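Local coordinates for protein Serpin48 (Tenebrio molitor, PDB 3OZQ) that is a serpin of insect innate immunity that specifically inhibits the serine protease SPE, at residues Gly118-Asn123 and Asn137-Glu142; Asp131-Met136 and Asn150-Glu155; Phe209-Cys214 and Asp218-Glu223; Val244-Glu247 and Arg252-Leu255. One frame throughout, in Å; residues are numbered along the deposited sequence.

Contact 1. Residues Gly118-Asn123 and Asn137-Glu142; sequences GAQSEN and NAWVEE
Q120 and W139 alone make this contact, a long amide side chain from strand 120-124 reaching the indole of helix 129-143. In the serpin fold this is helix F, which lies across the face of the large central sheet A; the contact shows how one aromatic residue can fill the space between helix and sheet at the surface. W139 directs its ring toward the strand because CG stands anti to the backbone N (chi1 -178°). Q120 holds CG between its own N and carbonyl carbon, and from there the chain runs out extended, bringing the amide to the five-membered ring and the adjoining benzo carbon. The two flat groups are neither stacked nor perpendicular: their planes lie 45° apart. The amide carbon Q120 CD comes to 3.5 Å from W139 CZ2, while Q120 CG stays 3.9 Å from that same ring atom. K96, on the neighbouring strand, is the stronger polar partner of Q120, through NZ to OE1, and also makes a cation-pi interaction with W139, so lysine, amide and indole form one cluster. A leucine in place of the tryptophan would probably open a gap beneath the helix and leave K96 without its aromatic partner and the Q120 amide freer to turn. Nearest across the contact, Q120 OE1 sits 3.1 Å from W139 NE1.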
loop_
_atom_site.group_PDB
_atom_site.type_symbol
_atom_site.label_atom_id
_atom_site.label_comp_id
_atom_site.label_asym_id
_atom_site.label_seq_id
_atom_site.Cartn_x
_atom_site.Cartn_y
_atom_site.Cartn_z
ATOM N N GLY A 118 -13.176 2.165 8.156
ATOM C CA GLY A 118 -12.576 3.425 7.764
ATOM C C GLY A 118 -12.811 3.780 6.307
ATOM O O GLY A 118 -11.907 4.246 5.607
ATOM N N ALA A 119 -14.033 3.557 5.846
ATOM C CA ALA A 119 -14.409 3.923 4.490
ATOM C C ALA A 119 -15.838 4.440 4.522
ATOM O O ALA A 119 -16.434 4.566 5.592
ATOM C CB ALA A 119 -14.303 2.722 3.576
ATOM N N GLN A 120 -16.392 4.752 3.358
ATOM C CA GLN A 120 -17.826 5.009 3.289
ATOM C C GLN A 120 -18.442 4.469 2.015
ATOM O O GLN A 120 -17.735 3.951 1.156
ATOM C CB GLN A 120 -18.131 6.485 3.493
ATOM C CG GLN A 120 -17.702 7.379 2.399
ATOM C CD GLN A 120 -17.745 8.822 2.832
ATOM O OE1 GLN A 120 -18.078 9.711 2.046
ATOM N NE2 GLN A 120 -17.401 9.065 4.092
ATOM N N SER A 121 -19.770 4.553 1.913
ATOM C CA SER A 121 -20.454 4.060 0.729
ATOM C C SER A 121 -21.565 5.023 0.341
ATOM O O SER A 121 -22.170 5.670 1.198
ATOM C CB SER A 121 -20.987 2.650 0.958
ATOM O OG SER A 121 -21.584 2.126 -0.217
ATOM N N GLU A 122 -21.813 5.125 -0.958
ATOM C CA GLU A 122 -22.637 6.196 -1.498
ATOM C C GLU A 122 -23.162 5.798 -2.871
ATOM O O GLU A 122 -22.476 5.095 -3.623
ATOM C CB GLU A 122 -21.794 7.476 -1.565
ATOM C CG GLU A 122 -22.425 8.664 -2.256
ATOM C CD GLU A 122 -21.691 9.960 -1.943
ATOM O OE1 GLU A 122 -21.527 10.810 -2.858
ATOM O OE2 GLU A 122 -21.286 10.135 -0.768
ATOM N N ASN A 123 -24.399 6.207 -3.178
ATOM C CA ASN A 123 -24.984 5.989 -4.500
ATOM C C ASN A 123 -24.523 7.053 -5.463
ATOM O O ASN A 123 -24.364 8.212 -5.084
ATOM C CB ASN A 123 -26.526 6.000 -4.454
ATOM C CG ASN A 123 -27.106 4.661 -4.061
ATOM O OD1 ASN A 123 -27.054 3.702 -4.827
ATOM N ND2 ASN A 123 -27.663 4.587 -2.859
ATOM N N ASN A 137 -13.653 11.657 -7.966
ATOM C CA ASN A 137 -12.334 12.277 -7.850
ATOM C C ASN A 137 -12.311 13.494 -6.941
ATOM O O ASN A 137 -11.316 13.753 -6.273
ATOM C CB ASN A 137 -11.785 12.654 -9.228
ATOM C CG ASN A 137 -11.505 11.440 -10.083
ATOM O OD1 ASN A 137 -11.424 10.318 -9.573
ATOM N ND2 ASN A 137 -11.355 11.650 -11.387
ATOM N N ALA A 138 -13.402 14.254 -6.932
ATOM C CA ALA A 138 -13.438 15.477 -6.141
ATOM C C ALA A 138 -13.502 15.089 -4.676
ATOM O O ALA A 138 -12.886 15.738 -3.825
ATOM C CB ALA A 138 -14.634 16.351 -6.530
ATOM N N TRP A 139 -14.235 14.017 -4.399
ATOM C CA TRP A 139 -14.345 13.492 -3.049
ATOM C C TRP A 139 -12.963 13.065 -2.566
ATOM O O TRP A 139 -12.524 13.452 -1.485
ATOM C CB TRP A 139 -15.316 12.310 -2.979
ATOM C CG TRP A 139 -15.455 11.797 -1.566
ATOM C CD1 TRP A 139 -16.238 12.326 -0.581
ATOM C CD2 TRP A 139 -14.753 10.693 -0.971
ATOM N NE1 TRP A 139 -16.082 11.612 0.583
ATOM C CE2 TRP A 139 -15.179 10.603 0.371
ATOM C CE3 TRP A 139 -13.824 9.761 -1.450
ATOM C CZ2 TRP A 139 -14.703 9.620 1.244
ATOM C CZ3 TRP A 139 -13.349 8.782 -0.577
ATOM C CH2 TRP A 139 -13.792 8.721 0.751
ATOM N N VAL A 140 -12.281 12.272 -3.389
ATOM C CA VAL A 140 -10.915 11.846 -3.091
ATOM C C VAL A 140 -9.994 13.036 -2.817
ATOM O O VAL A 140 -9.177 12.997 -1.900
ATOM C CB VAL A 140 -10.325 11.009 -4.243
ATOM C CG1 VAL A 140 -8.776 10.983 -4.167
ATOM C CG2 VAL A 140 -10.898 9.605 -4.228
ATOM N N GLU A 141 -10.124 14.096 -3.609
ATOM C CA GLU A 141 -9.271 15.265 -3.411
ATOM C C GLU A 141 -9.552 15.914 -2.067
ATOM O O GLU A 141 -8.632 16.155 -1.301
ATOM C CB GLU A 141 -9.438 16.287 -4.538
ATOM C CG GLU A 141 -8.828 15.853 -5.861
ATOM C CD GLU A 141 -8.670 17.007 -6.849
ATOM O OE1 GLU A 141 -9.229 16.905 -7.960
ATOM O OE2 GLU A 141 -7.984 18.008 -6.528
ATOM N N GLU A 142 -10.820 16.198 -1.775
ATOM C CA GLU A 142 -11.158 16.804 -0.488
ATOM C C GLU A 142 -10.611 15.976 0.683
ATOM O O GLU A 142 -10.160 16.524 1.684
ATOM C CB GLU A 142 -12.667 16.977 -0.338
ATOM C CG GLU A 142 -13.188 16.677 1.066
ATOM C CD GLU A 142 -14.476 15.838 1.066
ATOM O OE1 GLU A 142 -15.423 16.163 0.305
ATOM O OE2 GLU A 142 -14.537 14.846 1.829
#

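Contact 2. Residues Asp131-Met136 and Asn150-Glu155; sequences DAAKLM and NLVDPE
M136 and A133, one turn apart on helix 129-143, meet V152 and P154 on the chain that returns alongside the helix, in a small apolar seam. The helix is helix F of the serpin fold, and the returning segment belongs to the connection that leads from it back to strand 163-174 of sheet A. The course of M136 explains much of the fit. Its CB already lies 4.1 Å from V152 CG2; with chi2 near 180° CG and the sulfur run outward, M136 SD staying 4.2 Å from V152 CG2, before a turn at chi3 (68°) folds the methyl back and M136 CE rests 3.8 Å from V152 CG2. One valine methyl is thus met by both the root and the tip of the methionine, which also touches V164, I166 and Y98 of the sheet. The second branch, V152 CG1, turns to the alanine instead, 4.0 Å from A133 CB. An alanine in place of the valine would probably open a gap over A133 and M136, leaving the methionine methyl without its partner and freer to swing. A133 is small enough to let the backbones approach closely, and its CB also packs 3.6 Å from P154 CB. An Asx turn spans the proline: E155 N donates to D153 OD2 at 2.8 Å, meeting that oxygen on its anti side, 34° out of the carboxylate plane.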
loop_
_atom_site.group_PDB
_atom_site.type_symbol
_atom_site.label_atom_id
_atom_site.label_comp_id
_atom_site.label_asym_id
_atom_site.label_seq_id
_atom_site.Cartn_x
_atom_site.Cartn_y
_atom_site.Cartn_z
ATOM N N ASP A 131 -19.343 13.169 -15.177
ATOM C CA ASP A 131 -19.832 13.713 -13.921
ATOM C C ASP A 131 -19.553 12.733 -12.784
ATOM O O ASP A 131 -19.243 13.138 -11.662
ATOM C CB ASP A 131 -21.334 13.982 -14.010
ATOM C CG ASP A 131 -21.676 15.053 -15.037
ATOM O OD1 ASP A 131 -20.879 15.250 -15.983
ATOM O OD2 ASP A 131 -22.738 15.696 -14.894
ATOM N N ALA A 132 -19.683 11.444 -13.077
ATOM C CA ALA A 132 -19.493 10.421 -12.053
ATOM C C ALA A 132 -18.027 10.412 -11.645
ATOM O O ALA A 132 -17.702 10.620 -10.475
ATOM C CB ALA A 132 -19.948 9.057 -12.555
ATOM N N ALA A 133 -17.152 10.231 -12.633
ATOM C CA ALA A 133 -15.708 10.360 -12.455
ATOM C C ALA A 133 -15.310 11.612 -11.672
ATOM O O ALA A 133 -14.585 11.528 -10.680
ATOM C CB ALA A 133 -15.016 10.340 -13.796
ATOM N N LYS A 134 -15.778 12.775 -12.113
ATOM C CA LYS A 134 -15.452 14.021 -11.419
ATOM C C LYS A 134 -15.902 14.003 -9.953
ATOM O O LYS A 134 -15.188 14.443 -9.060
ATOM C CB LYS A 134 -16.064 15.228 -12.145
ATOM C CG LYS A 134 -15.618 16.551 -11.547
ATOM C CD LYS A 134 -16.034 17.746 -12.387
ATOM C CE LYS A 134 -15.294 19.007 -11.936
ATOM N NZ LYS A 134 -13.844 18.986 -12.307
ATOM N N LEU A 135 -17.093 13.481 -9.720
ATOM C CA LEU A 135 -17.687 13.440 -8.391
ATOM C C LEU A 135 -16.808 12.606 -7.464
ATOM O O LEU A 135 -16.450 13.044 -6.370
ATOM C CB LEU A 135 -19.098 12.844 -8.484
ATOM C CG LEU A 135 -20.086 12.776 -7.313
ATOM C CD1 LEU A 135 -19.958 11.462 -6.548
ATOM C CD2 LEU A 135 -19.949 13.981 -6.390
ATOM N N MET A 136 -16.465 11.406 -7.917
ATOM C CA MET A 136 -15.631 10.500 -7.137
ATOM C C MET A 136 -14.251 11.111 -6.911
ATOM O O MET A 136 -13.755 11.119 -5.795
ATOM C CB MET A 136 -15.524 9.141 -7.829
ATOM C CG MET A 136 -16.851 8.417 -7.914
ATOM S SD MET A 136 -16.811 6.897 -8.880
ATOM C CE MET A 136 -15.800 5.868 -7.857
ATOM N N ASN A 150 -7.516 12.880 -9.866
ATOM C CA ASN A 150 -7.843 12.087 -11.033
ATOM C C ASN A 150 -7.666 10.600 -10.816
ATOM O O ASN A 150 -7.109 9.905 -11.661
ATOM C CB ASN A 150 -6.989 12.552 -12.214
ATOM C CG ASN A 150 -7.339 13.950 -12.647
ATOM O OD1 ASN A 150 -8.362 14.159 -13.294
ATOM N ND2 ASN A 150 -6.515 14.921 -12.266
ATOM N N LEU A 151 -8.137 10.111 -9.679
ATOM C CA LEU A 151 -8.043 8.689 -9.400
ATOM C C LEU A 151 -8.811 7.881 -10.439
ATOM O O LEU A 151 -8.271 6.942 -11.020
ATOM C CB LEU A 151 -8.546 8.372 -7.989
ATOM C CG LEU A 151 -8.304 6.931 -7.526
ATOM C CD1 LEU A 151 -8.143 6.855 -6.006
ATOM C CD2 LEU A 151 -9.414 6.013 -8.014
ATOM N N VAL A 152 -10.071 8.252 -10.657
ATOM C CA VAL A 152 -10.960 7.541 -11.585
ATOM C C VAL A 152 -10.799 8.129 -12.981
ATOM O O VAL A 152 -10.955 9.338 -13.186
ATOM C CB VAL A 152 -12.443 7.655 -11.164
ATOM C CG1 VAL A 152 -13.371 7.014 -12.219
ATOM C CG2 VAL A 152 -12.674 7.020 -9.783
ATOM N N ASP A 153 -10.452 7.271 -13.928
ATOM C CA ASP A 153 -10.417 7.646 -15.330
ATOM C C ASP A 153 -11.787 7.333 -15.904
ATOM O O ASP A 153 -12.169 6.166 -15.991
ATOM C CB ASP A 153 -9.331 6.855 -16.053
ATOM C CG ASP A 153 -9.377 7.036 -17.565
ATOM O OD1 ASP A 153 -8.359 6.739 -18.211
ATOM O OD2 ASP A 153 -10.424 7.461 -18.108
ATOM N N PRO A 154 -12.535 8.377 -16.301
ATOM C CA PRO A 154 -13.936 8.201 -16.687
ATOM C C PRO A 154 -14.122 7.108 -17.735
ATOM O O PRO A 154 -15.195 6.520 -17.835
ATOM C CB PRO A 154 -14.323 9.576 -17.240
ATOM C CG PRO A 154 -13.058 10.215 -17.611
ATOM C CD PRO A 154 -12.062 9.741 -16.591
ATOM N N GLU A 155 -13.074 6.816 -18.488
ATOM C CA GLU A 155 -13.151 5.780 -19.507
ATOM C C GLU A 155 -13.442 4.384 -18.945
ATOM O O GLU A 155 -13.920 3.513 -19.673
ATOM C CB GLU A 155 -11.871 5.766 -20.347
ATOM C CG GLU A 155 -11.687 7.021 -21.197
ATOM C CD GLU A 155 -12.736 7.157 -22.292
ATOM O OE1 GLU A 155 -12.471 6.690 -23.420
ATOM O OE2 GLU A 155 -13.818 7.733 -22.030
#

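Contact 3. Residues Phe209-Cys214 and Asp218-Glu223; sequences FNYYEC and DAKLLE
Strands 209-214 and 219-223 run antiparallel, at 166° with axes 4.8 Å apart, and Y212 and L221 form a hydrogen-bonded pair in which each amide N donates to the other's carbonyl oxygen. On their face of the sheet, Y212 and L221 lie side by side and point the same way; L221 CD1 sits at the edge of the tyrosine ring, 3.9 Å from Y212 CD1, and also packs against C214 CB. The Y212 ring additionally meets H257, their planes at about 15°. The pairing makes a beta hairpin, strands 1 and 2 of serpin sheet B, and it ends in a G1 beta bulge: D218 and A219 both face C214, and D218 takes a positive phi of 48° while its OD1 bonds N238. On the other face, Y211 crosses K220 obliquely, its hydroxyl OH 3.1 Å from K220 CD. That hydroxyl donates to E213 OE1 at 2.9 Å, using the anti lone pair of the carboxylate, while the lysine runs on extended and gives its NZ to Q349 O. Further along, L222 CD1 packs against F209 CB at 3.6 Å and stands 3.4 Å from N210 O.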
loop_
_atom_site.group_PDB
_atom_site.type_symbol
_atom_site.label_atom_id
_atom_site.label_comp_id
_atom_site.label_asym_id
_atom_site.label_seq_id
_atom_site.Cartn_x
_atom_site.Cartn_y
_atom_site.Cartn_z
ATOM N N PHE A 209 21.529 1.221 13.085
ATOM C CA PHE A 209 20.234 0.869 12.511
ATOM C C PHE A 209 20.143 -0.634 12.394
ATOM O O PHE A 209 21.156 -1.306 12.226
ATOM C CB PHE A 209 20.083 1.482 11.112
ATOM C CG PHE A 209 19.932 2.974 11.114
ATOM C CD1 PHE A 209 20.566 3.751 10.152
ATOM C CD2 PHE A 209 19.140 3.605 12.063
ATOM C CE1 PHE A 209 20.422 5.133 10.145
ATOM C CE2 PHE A 209 18.988 4.981 12.061
ATOM C CZ PHE A 209 19.628 5.747 11.103
ATOM N N ASN A 210 18.923 -1.158 12.466
ATOM C CA ASN A 210 18.705 -2.567 12.217
ATOM C C ASN A 210 19.207 -2.958 10.839
ATOM O O ASN A 210 18.889 -2.321 9.835
ATOM C CB ASN A 210 17.230 -2.924 12.405
ATOM C CG ASN A 210 16.861 -3.047 13.866
ATOM O OD1 ASN A 210 17.527 -3.752 14.621
ATOM N ND2 ASN A 210 15.819 -2.344 14.280
ATOM N N TYR A 211 19.997 -4.017 10.809
ATOM C CA TYR A 211 20.759 -4.377 9.632
ATOM C C TYR A 211 20.811 -5.888 9.539
ATOM O O TYR A 211 20.828 -6.578 10.559
ATOM C CB TYR A 211 22.173 -3.797 9.763
ATOM C CG TYR A 211 23.135 -4.193 8.670
ATOM C CD1 TYR A 211 23.361 -3.357 7.584
ATOM C CD2 TYR A 211 23.829 -5.398 8.728
ATOM C CE1 TYR A 211 24.252 -3.710 6.579
ATOM C CE2 TYR A 211 24.720 -5.761 7.726
ATOM C CZ TYR A 211 24.929 -4.911 6.658
ATOM O OH TYR A 211 25.810 -5.261 5.658
ATOM N N TYR A 212 20.833 -6.411 8.322
ATOM C CA TYR A 212 20.888 -7.855 8.145
ATOM C C TYR A 212 21.481 -8.246 6.803
ATOM O O TYR A 212 21.183 -7.639 5.777
ATOM C CB TYR A 212 19.493 -8.469 8.292
ATOM C CG TYR A 212 19.507 -9.975 8.374
ATOM C CD1 TYR A 212 19.060 -10.758 7.316
ATOM C CD2 TYR A 212 19.980 -10.617 9.512
ATOM C CE1 TYR A 212 19.085 -12.139 7.390
ATOM C CE2 TYR A 212 20.005 -11.996 9.597
ATOM C CZ TYR A 212 19.562 -12.751 8.534
ATOM O OH TYR A 212 19.589 -14.125 8.630
ATOM N N GLU A 213 22.319 -9.273 6.809
ATOM C CA GLU A 213 22.856 -9.795 5.565
ATOM C C GLU A 213 22.217 -11.143 5.282
ATOM O O GLU A 213 22.529 -12.134 5.944
ATOM C CB GLU A 213 24.385 -9.911 5.639
ATOM C CG GLU A 213 25.113 -8.561 5.681
ATOM C CD GLU A 213 26.600 -8.696 6.013
ATOM O OE1 GLU A 213 27.255 -7.655 6.264
ATOM O OE2 GLU A 213 27.105 -9.843 6.030
ATOM N N CYS A 214 21.300 -11.167 4.315
ATOM C CA CYS A 214 20.626 -12.403 3.934
ATOM C C CYS A 214 21.453 -13.146 2.901
ATOM O O CYS A 214 21.607 -12.688 1.769
ATOM C CB CYS A 214 19.213 -12.137 3.391
ATOM S SG CYS A 214 18.195 -13.648 3.217
ATOM N N ASP A 218 21.395 -13.184 -1.191
ATOM C CA ASP A 218 22.530 -12.369 -1.613
ATOM C C ASP A 218 22.125 -10.901 -1.649
ATOM O O ASP A 218 22.255 -10.221 -2.668
ATOM C CB ASP A 218 23.090 -12.817 -2.967
ATOM C CG ASP A 218 24.455 -12.185 -3.274
ATOM O OD1 ASP A 218 25.132 -11.732 -2.325
ATOM O OD2 ASP A 218 24.850 -12.130 -4.462
ATOM N N ALA A 219 21.632 -10.421 -0.518
ATOM C CA ALA A 219 21.212 -9.039 -0.408
ATOM C C ALA A 219 21.449 -8.556 1.012
ATOM O O ALA A 219 21.742 -9.340 1.908
ATOM C CB ALA A 219 19.741 -8.905 -0.781
ATOM N N LYS A 220 21.334 -7.252 1.202
ATOM C CA LYS A 220 21.406 -6.657 2.523
ATOM C C LYS A 220 20.071 -5.982 2.777
ATOM O O LYS A 220 19.426 -5.523 1.838
ATOM C CB LYS A 220 22.505 -5.601 2.574
ATOM C CG LYS A 220 23.931 -6.119 2.486
ATOM C CD LYS A 220 24.898 -4.957 2.700
ATOM C CE LYS A 220 26.367 -5.365 2.538
ATOM N NZ LYS A 220 27.222 -4.193 2.149
ATOM N N LEU A 221 19.676 -5.909 4.044
ATOM C CA LEU A 221 18.431 -5.271 4.436
ATOM C C LEU A 221 18.726 -4.265 5.517
ATOM O O LEU A 221 19.497 -4.536 6.435
ATOM C CB LEU A 221 17.426 -6.289 4.988
ATOM C CG LEU A 221 17.002 -7.442 4.087
ATOM C CD1 LEU A 221 17.919 -8.626 4.290
ATOM C CD2 LEU A 221 15.565 -7.819 4.396
ATOM N N LEU A 222 18.111 -3.100 5.400
ATOM C CA LEU A 222 18.307 -2.032 6.357
ATOM C C LEU A 222 16.960 -1.478 6.748
ATOM O O LEU A 222 16.154 -1.152 5.890
ATOM C CB LEU A 222 19.123 -0.909 5.735
ATOM C CG LEU A 222 19.193 0.360 6.581
ATOM C CD1 LEU A 222 20.057 0.132 7.793
ATOM C CD2 LEU A 222 19.736 1.521 5.762
ATOM N N GLU A 223 16.718 -1.340 8.041
ATOM C CA GLU A 223 15.454 -0.776 8.477
ATOM C C GLU A 223 15.661 0.613 9.078
ATOM O O GLU A 223 16.319 0.781 10.106
ATOM C CB GLU A 223 14.752 -1.762 9.426
ATOM C CG GLU A 223 13.721 -1.173 10.322
ATOM C CD GLU A 223 13.134 -2.206 11.285
ATOM O OE1 GLU A 223 13.243 -3.425 11.016
ATOM O OE2 GLU A 223 12.554 -1.788 12.307
#

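Contact 4. Residues Val244-Glu247 and Arg252-Leu255; sequences VSLE and RSFL
The carbonyl group of L246 is the flat group that S253 touches: S253 OG donates a weak hydrogen bond to L246 O over 3.3 Å. The hydroxyl comes in on the L246 CA side of the C=O bond, at a C=O...OG angle of about 125°, and stands some 30° out of the carbonyl plane. No ring takes part in the contact itself. The ring of F254, next along the chain, belongs to a different surface, where it meets the ring of Y359 and touches P20 and I366. S253 can reach the carbonyl because its OG stands anti to its own carbonyl carbon (chi1 -52°), which directs the oxygen across the gap while S253 CB remains 4.4 Å from L246 O. The two segments belong to the short successive helices 243-248 and 250-254, helices G and H of the serpin fold, which lie against sheet B. The nearest CA atoms across the contact, those of L246 and S253, are 6.7 Å apart, a distance spanned by the one weak bond from the serine hydroxyl. A second, looser touch accompanies the bond: L246 CB lies 4.1 Å from S253 OG. The remainder of the leucine turns to the sheet, packing against V235 and S237, and L217 from the nearby turn touches both L246 and S253.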
loop_
_atom_site.group_PDB
_atom_site.type_symbol
_atom_site.label_atom_id
_atom_site.label_comp_id
_atom_site.label_asym_id
_atom_site.label_seq_id
_atom_site.Cartn_x
_atom_site.Cartn_y
_atom_site.Cartn_z
ATOM N N VAL A 244 15.603 -8.548 -10.166
ATOM C CA VAL A 244 14.779 -9.627 -10.703
ATOM C C VAL A 244 14.946 -10.891 -9.869
ATOM O O VAL A 244 13.970 -11.577 -9.554
ATOM C CB VAL A 244 15.129 -9.929 -12.168
ATOM C CG1 VAL A 244 14.405 -8.965 -13.096
ATOM C CG2 VAL A 244 16.634 -9.854 -12.371
ATOM N N SER A 245 16.191 -11.187 -9.513
ATOM C CA SER A 245 16.495 -12.326 -8.660
ATOM C C SER A 245 15.688 -12.250 -7.375
ATOM O O SER A 245 15.111 -13.244 -6.935
ATOM C CB SER A 245 17.991 -12.364 -8.322
ATOM O OG SER A 245 18.785 -12.010 -9.448
ATOM N N LEU A 246 15.662 -11.070 -6.767
ATOM C CA LEU A 246 14.941 -10.881 -5.511
ATOM C C LEU A 246 13.452 -11.047 -5.730
ATOM O O LEU A 246 12.723 -11.436 -4.822
ATOM C CB LEU A 246 15.208 -9.494 -4.929
ATOM C CG LEU A 246 16.610 -9.174 -4.420
ATOM C CD1 LEU A 246 16.674 -7.714 -3.994
ATOM C CD2 LEU A 246 16.986 -10.093 -3.257
ATOM N N GLU A 247 13.010 -10.745 -6.945
ATOM C CA GLU A 247 11.595 -10.791 -7.276
ATOM C C GLU A 247 11.163 -12.200 -7.651
ATOM O O GLU A 247 9.996 -12.555 -7.526
ATOM C CB GLU A 247 11.283 -9.794 -8.387
ATOM C CG GLU A 247 11.569 -8.367 -7.962
ATOM C CD GLU A 247 11.283 -7.348 -9.042
ATOM O OE1 GLU A 247 11.441 -7.665 -10.241
ATOM O OE2 GLU A 247 10.899 -6.215 -8.679
ATOM N N ARG A 252 10.592 -14.458 0.127
ATOM C CA ARG A 252 11.676 -14.365 1.099
ATOM C C ARG A 252 11.995 -12.910 1.445
ATOM O O ARG A 252 12.309 -12.589 2.588
ATOM C CB ARG A 252 12.928 -15.075 0.583
ATOM C CG ARG A 252 12.921 -16.586 0.775
ATOM C CD ARG A 252 11.738 -17.238 0.076
ATOM N NE ARG A 252 11.810 -18.698 0.120
ATOM C CZ ARG A 252 12.301 -19.453 -0.860
ATOM N NH1 ARG A 252 12.762 -18.887 -1.969
ATOM N NH2 ARG A 252 12.329 -20.774 -0.733
ATOM N N SER A 253 11.886 -12.027 0.459
ATOM C CA SER A 253 12.278 -10.634 0.655
ATOM C C SER A 253 11.417 -9.881 1.675
ATOM O O SER A 253 11.862 -8.894 2.254
ATOM C CB SER A 253 12.297 -9.894 -0.685
ATOM O OG SER A 253 13.066 -10.607 -1.638
ATOM N N PHE A 254 10.188 -10.332 1.895
ATOM C CA PHE A 254 9.295 -9.631 2.821
ATOM C C PHE A 254 9.223 -10.296 4.189
ATOM O O PHE A 254 8.781 -9.686 5.167
ATOM C CB PHE A 254 7.895 -9.484 2.220
ATOM C CG PHE A 254 7.813 -8.445 1.146
ATOM C CD1 PHE A 254 7.807 -8.805 -0.187
ATOM C CD2 PHE A 254 7.765 -7.104 1.471
ATOM C CE1 PHE A 254 7.743 -7.845 -1.176
ATOM C CE2 PHE A 254 7.711 -6.139 0.483
ATOM C CZ PHE A 254 7.692 -6.513 -0.841
ATOM N N LEU A 255 9.667 -11.547 4.246
ATOM C CA LEU A 255 9.783 -12.267 5.505
ATOM C C LEU A 255 10.532 -11.454 6.546
ATOM O O LEU A 255 11.473 -10.734 6.221
ATOM C CB LEU A 255 10.517 -13.588 5.294
ATOM C CG LEU A 255 9.899 -14.551 4.287
ATOM C CD1 LEU A 255 10.590 -15.906 4.382
ATOM C CD2 LEU A 255 8.407 -14.673 4.532
#

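From the N terminus, contact 1 comes first, tying edge strand 120-124 of sheet A to helix F (129-143). Contact 2 starts before that loop has closed: residues 131-136 precede 137-142 and their partner 150-155 follows, so the two loops cross, and the same helix is tied to the connection leading into strand 163-174. There N137 OD1 lies 2.7 Å from V152 N in a probable hydrogen bond. Contact 3 closes a tight hairpin in sheet B, and contact 4 a later turn between two short helices; these follow in series and meet where A219 CB packs on L246 CD2. The two pairs lie on opposite sides of the chain's centre.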